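Local coordinates for uncharacterized protein (Bacteroides ovatus, PDB 4FS7) that is of unknown function but, as an extracellular leucine-rich repeat protein of the BspA type, probably binds other proteins, at residues I153-V167 with H177-I190. Sequence-based numbering, arbitrary orientation. Where two conformers were deposited one is given.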
# COMPACT_ATOMS: atom_id res chain seq x y z
N ILE A 153 -5.62 13.96 -1.36
CA ILE A 153 -6.34 12.87 -0.77
C ILE A 153 -5.49 12.33 0.33
O ILE A 153 -4.35 11.88 0.09
CB ILE A 153 -6.73 11.76 -1.78
CG1 ILE A 153 -7.53 12.31 -2.96
CG2 ILE A 153 -7.51 10.66 -1.08
CD1 ILE A 153 -7.74 11.28 -4.07
N GLY A 154 -5.96 12.39 1.57
CA GLY A 154 -5.14 12.07 2.71
C GLY A 154 -4.86 10.59 2.92
O GLY A 154 -5.50 9.70 2.35
N ASP A 155 -3.90 10.33 3.81
CA ASP A 155 -3.51 8.99 4.18
C ASP A 155 -4.72 8.13 4.47
O ASP A 155 -5.65 8.54 5.18
CB ASP A 155 -2.65 9.01 5.47
CG ASP A 155 -1.32 9.69 5.35
OD1 ASP A 155 -0.96 10.12 4.26
OD2 ASP A 155 -0.62 9.74 6.40
N GLU A 156 -4.70 6.90 3.95
CA GLU A 156 -5.69 5.89 4.31
C GLU A 156 -7.14 6.34 4.02
O GLU A 156 -8.09 5.78 4.59
CB GLU A 156 -5.54 5.43 5.76
CG GLU A 156 -4.27 4.60 5.99
CD GLU A 156 -4.21 3.89 7.32
OE1 GLU A 156 -5.24 3.74 8.01
OE2 GLU A 156 -3.11 3.46 7.70
N ALA A 157 -7.33 7.23 3.05
CA ALA A 157 -8.68 7.74 2.80
C ALA A 157 -9.66 6.66 2.36
O ALA A 157 -10.84 6.77 2.67
CB ALA A 157 -8.64 8.88 1.77
N PHE A 158 -9.17 5.62 1.67
CA PHE A 158 -9.99 4.52 1.19
C PHE A 158 -9.50 3.20 1.77
O PHE A 158 -9.76 2.13 1.20
CB PHE A 158 -10.03 4.50 -0.34
CG PHE A 158 -10.66 5.73 -0.90
CD1 PHE A 158 -12.04 5.84 -0.86
CD2 PHE A 158 -9.91 6.78 -1.40
CE1 PHE A 158 -12.69 6.97 -1.31
CE2 PHE A 158 -10.56 7.93 -1.88
CZ PHE A 158 -11.94 8.00 -1.79
N ALA A 159 -8.79 3.24 2.88
CA ALA A 159 -8.30 1.98 3.47
C ALA A 159 -9.48 1.12 3.92
O ALA A 159 -10.50 1.65 4.42
CB ALA A 159 -7.38 2.25 4.64
N THR A 160 -9.36 -0.20 3.75
CA THR A 160 -10.35 -1.18 4.19
C THR A 160 -11.68 -0.97 3.51
O THR A 160 -12.70 -1.41 4.02
CB THR A 160 -10.45 -1.30 5.74
OG1 THR A 160 -11.18 -0.23 6.30
CG2 THR A 160 -9.12 -1.34 6.38
N CYS A 161 -11.69 -0.41 2.30
CA CYS A 161 -12.90 -0.36 1.48
C CYS A 161 -12.96 -1.70 0.72
O CYS A 161 -12.45 -1.86 -0.40
CB CYS A 161 -12.86 0.83 0.56
SG CYS A 161 -13.03 2.42 1.45
N GLU A 162 -13.57 -2.68 1.39
CA GLU A 162 -13.44 -4.09 0.99
C GLU A 162 -14.31 -4.50 -0.19
O GLU A 162 -14.13 -5.60 -0.71
CB GLU A 162 -13.62 -5.03 2.20
CG GLU A 162 -12.53 -4.82 3.27
CD GLU A 162 -12.61 -5.74 4.46
OE1 GLU A 162 -13.69 -6.28 4.77
OE2 GLU A 162 -11.57 -5.91 5.12
N SER A 163 -15.20 -3.61 -0.65
CA SER A 163 -16.00 -3.87 -1.84
C SER A 163 -15.53 -3.04 -3.04
O SER A 163 -16.10 -3.18 -4.12
CB SER A 163 -17.49 -3.55 -1.58
OG SER A 163 -18.00 -4.46 -0.65
N LEU A 164 -14.54 -2.16 -2.86
CA LEU A 164 -14.14 -1.24 -3.92
C LEU A 164 -13.51 -1.98 -5.10
O LEU A 164 -12.51 -2.70 -4.93
CB LEU A 164 -13.17 -0.21 -3.39
CG LEU A 164 -12.78 0.95 -4.28
CD1 LEU A 164 -13.97 1.89 -4.60
CD2 LEU A 164 -11.65 1.76 -3.61
N GLU A 165 -14.09 -1.81 -6.28
CA GLU A 165 -13.64 -2.41 -7.51
C GLU A 165 -13.25 -1.42 -8.57
O GLU A 165 -12.60 -1.78 -9.55
CB GLU A 165 -14.74 -3.32 -8.09
CG GLU A 165 -15.13 -4.52 -7.22
CD GLU A 165 -16.12 -5.46 -7.89
OE1 GLU A 165 -16.03 -5.69 -9.10
OE2 GLU A 165 -16.97 -5.99 -7.17
N TYR A 166 -13.64 -0.15 -8.42
CA TYR A 166 -13.32 0.84 -9.43
C TYR A 166 -13.05 2.14 -8.72
O TYR A 166 -13.88 2.60 -7.92
CB TYR A 166 -14.46 1.02 -10.40
CG TYR A 166 -14.14 2.10 -11.38
CD1 TYR A 166 -13.24 1.85 -12.43
CD2 TYR A 166 -14.63 3.40 -11.22
CE1 TYR A 166 -12.92 2.84 -13.34
CE2 TYR A 166 -14.29 4.40 -12.14
CZ TYR A 166 -13.44 4.12 -13.19
OH TYR A 166 -13.12 5.13 -14.05
N VAL A 167 -11.91 2.78 -9.01
CA VAL A 167 -11.64 4.14 -8.54
C VAL A 167 -11.02 4.97 -9.65
O VAL A 167 -10.12 4.51 -10.32
CB VAL A 167 -10.77 4.15 -7.26
CG1 VAL A 167 -9.50 3.36 -7.41
CG2 VAL A 167 -10.50 5.57 -6.79
N HIS A 177 -0.85 9.10 -1.23
CA HIS A 177 -0.49 9.11 0.17
C HIS A 177 -0.45 7.74 0.82
O HIS A 177 -0.98 6.75 0.30
CB HIS A 177 -1.43 10.06 0.94
CG HIS A 177 -1.09 11.50 0.76
ND1 HIS A 177 -1.28 12.43 1.76
CD2 HIS A 177 -0.65 12.20 -0.33
CE1 HIS A 177 -0.92 13.63 1.30
NE2 HIS A 177 -0.54 13.52 0.04
N ASN A 178 0.21 7.71 1.97
CA ASN A 178 0.41 6.47 2.70
C ASN A 178 -0.91 5.70 2.92
O ASN A 178 -1.92 6.26 3.35
CB ASN A 178 1.14 6.83 4.00
CG ASN A 178 1.35 5.66 4.94
OD1 ASN A 178 0.46 4.87 5.17
ND2 ASN A 178 2.55 5.54 5.46
N GLY A 179 -0.91 4.41 2.57
CA GLY A 179 -2.01 3.54 2.89
C GLY A 179 -3.31 3.89 2.22
O GLY A 179 -4.35 3.35 2.63
N LEU A 180 -3.28 4.66 1.13
CA LEU A 180 -4.51 5.16 0.52
C LEU A 180 -5.54 4.11 0.23
O LEU A 180 -6.75 4.31 0.49
CB LEU A 180 -4.16 5.86 -0.77
CG LEU A 180 -5.27 6.56 -1.52
CD1 LEU A 180 -6.01 7.56 -0.65
CD2 LEU A 180 -4.68 7.28 -2.75
N PHE A 181 -5.11 2.97 -0.33
CA PHE A 181 -6.00 1.86 -0.66
C PHE A 181 -5.65 0.58 0.12
O PHE A 181 -5.96 -0.54 -0.31
CB PHE A 181 -5.98 1.57 -2.16
CG PHE A 181 -6.46 2.71 -2.99
CD1 PHE A 181 -7.79 3.04 -3.01
CD2 PHE A 181 -5.59 3.52 -3.71
CE1 PHE A 181 -8.25 4.09 -3.73
CE2 PHE A 181 -6.06 4.56 -4.44
CZ PHE A 181 -7.39 4.85 -4.45
N SER A 182 -5.02 0.72 1.28
CA SER A 182 -4.60 -0.43 2.07
C SER A 182 -5.81 -1.29 2.40
O SER A 182 -6.79 -0.78 2.90
CB SER A 182 -3.96 0.03 3.37
OG SER A 182 -3.49 -1.10 4.11
N GLY A 183 -5.75 -2.56 2.13
CA GLY A 183 -6.84 -3.43 2.47
C GLY A 183 -8.06 -3.46 1.55
O GLY A 183 -9.12 -4.00 1.92
N CYS A 184 -7.92 -2.92 0.35
CA CYS A 184 -8.99 -2.94 -0.65
C CYS A 184 -8.89 -4.25 -1.43
O CYS A 184 -8.40 -4.31 -2.55
CB CYS A 184 -8.93 -1.74 -1.58
SG CYS A 184 -9.36 -0.18 -0.69
N GLY A 185 -9.40 -5.32 -0.82
CA GLY A 185 -9.16 -6.66 -1.30
C GLY A 185 -9.97 -7.11 -2.50
O GLY A 185 -9.76 -8.23 -2.96
N LYS A 186 -10.85 -6.26 -3.01
CA LYS A 186 -11.61 -6.52 -4.25
C LYS A 186 -11.15 -5.68 -5.44
O LYS A 186 -11.66 -5.81 -6.55
CB LYS A 186 -13.12 -6.30 -4.00
CG LYS A 186 -13.80 -7.42 -3.27
CD LYS A 186 -13.36 -8.82 -3.73
CE LYS A 186 -14.04 -9.96 -2.94
NZ LYS A 186 -14.17 -9.79 -1.43
N LEU A 187 -10.18 -4.80 -5.22
CA LEU A 187 -9.69 -3.91 -6.27
C LEU A 187 -8.76 -4.72 -7.20
O LEU A 187 -7.66 -5.08 -6.81
CB LEU A 187 -8.97 -2.70 -5.65
CG LEU A 187 -8.55 -1.59 -6.60
CD1 LEU A 187 -9.77 -0.92 -7.25
CD2 LEU A 187 -7.73 -0.58 -5.84
N LYS A 188 -9.20 -5.01 -8.41
CA LYS A 188 -8.41 -5.79 -9.37
C LYS A 188 -7.52 -4.96 -10.27
O LYS A 188 -6.52 -5.46 -10.78
CB LYS A 188 -9.35 -6.66 -10.21
CG LYS A 188 -8.70 -7.67 -11.13
CD LYS A 188 -9.72 -8.53 -11.88
CE LYS A 188 -10.98 -8.88 -11.13
NZ LYS A 188 -10.79 -9.83 -9.96
N SER A 189 -7.92 -3.71 -10.48
CA SER A 189 -7.25 -2.82 -11.41
C SER A 189 -7.28 -1.39 -10.89
O SER A 189 -8.21 -1.01 -10.19
CB SER A 189 -7.98 -2.83 -12.75
OG SER A 189 -8.28 -4.14 -13.21
N ILE A 190 -6.33 -0.59 -11.34
CA ILE A 190 -6.40 0.84 -11.16
C ILE A 190 -5.64 1.51 -12.27
O ILE A 190 -4.54 1.06 -12.66
CB ILE A 190 -5.89 1.30 -9.76
CG1 ILE A 190 -6.27 2.76 -9.49
CG2 ILE A 190 -4.43 1.02 -9.58
CD1 ILE A 190 -6.08 3.19 -8.05
O HOH W 1 -3.15 10.60 -2.12
O HOH W 2 1.37 10.23 3.04
O HOH W 3 -2.36 12.81 4.35
O HOH W 4 -9.27 -4.91 4.50
O HOH W 5 -11.53 -4.26 -9.92
O HOH W 6 -10.08 1.04 -10.60
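Glu156, Phe158 and Thr160 each give their backbone N-H to a carbonyl of 177-190, so two successive coils of the BspA-type repeat, alike in their alternating type II and type I turns, stack turn upon turn. The bonds run Glu156 N to Asn178 O (2.9 Å), Phe158 N to Leu180 O (3.0 Å) and Thr160 N to Ser182 O (2.8 Å), the last straightest at 159°. At Gly179, with positive phi, a CB would clash with Glu156 CG. Inside, Leu180 has a branched end suited to three neighbours: CD1 meets Ile153 CG2, tightly at 3.5 Å, Ala157 CB and the edge of the Phe158 ring. Phe158 and Phe181, being flat, lie side by side, planes 14° apart but barely overlapping; Phe136 continues this ladder. A chi1 of 53° aims Val167 CG1 at Phe181 CZ and, tightly at 3.5 Å, at Ile190 CD1. Near the start of both segments His177 offers a face to Ile153 O, 3.3 Å from CG, and ND1 to water 3, which also binds Asp155 N. Replacing His177 by alanine is likely to cost water 3 its ring partner and Ile153 O its packed ring, leaving it water 1. Apolar groups thus seal the interior, while three backbone bonds and several bridging waters link polar groups of the coils.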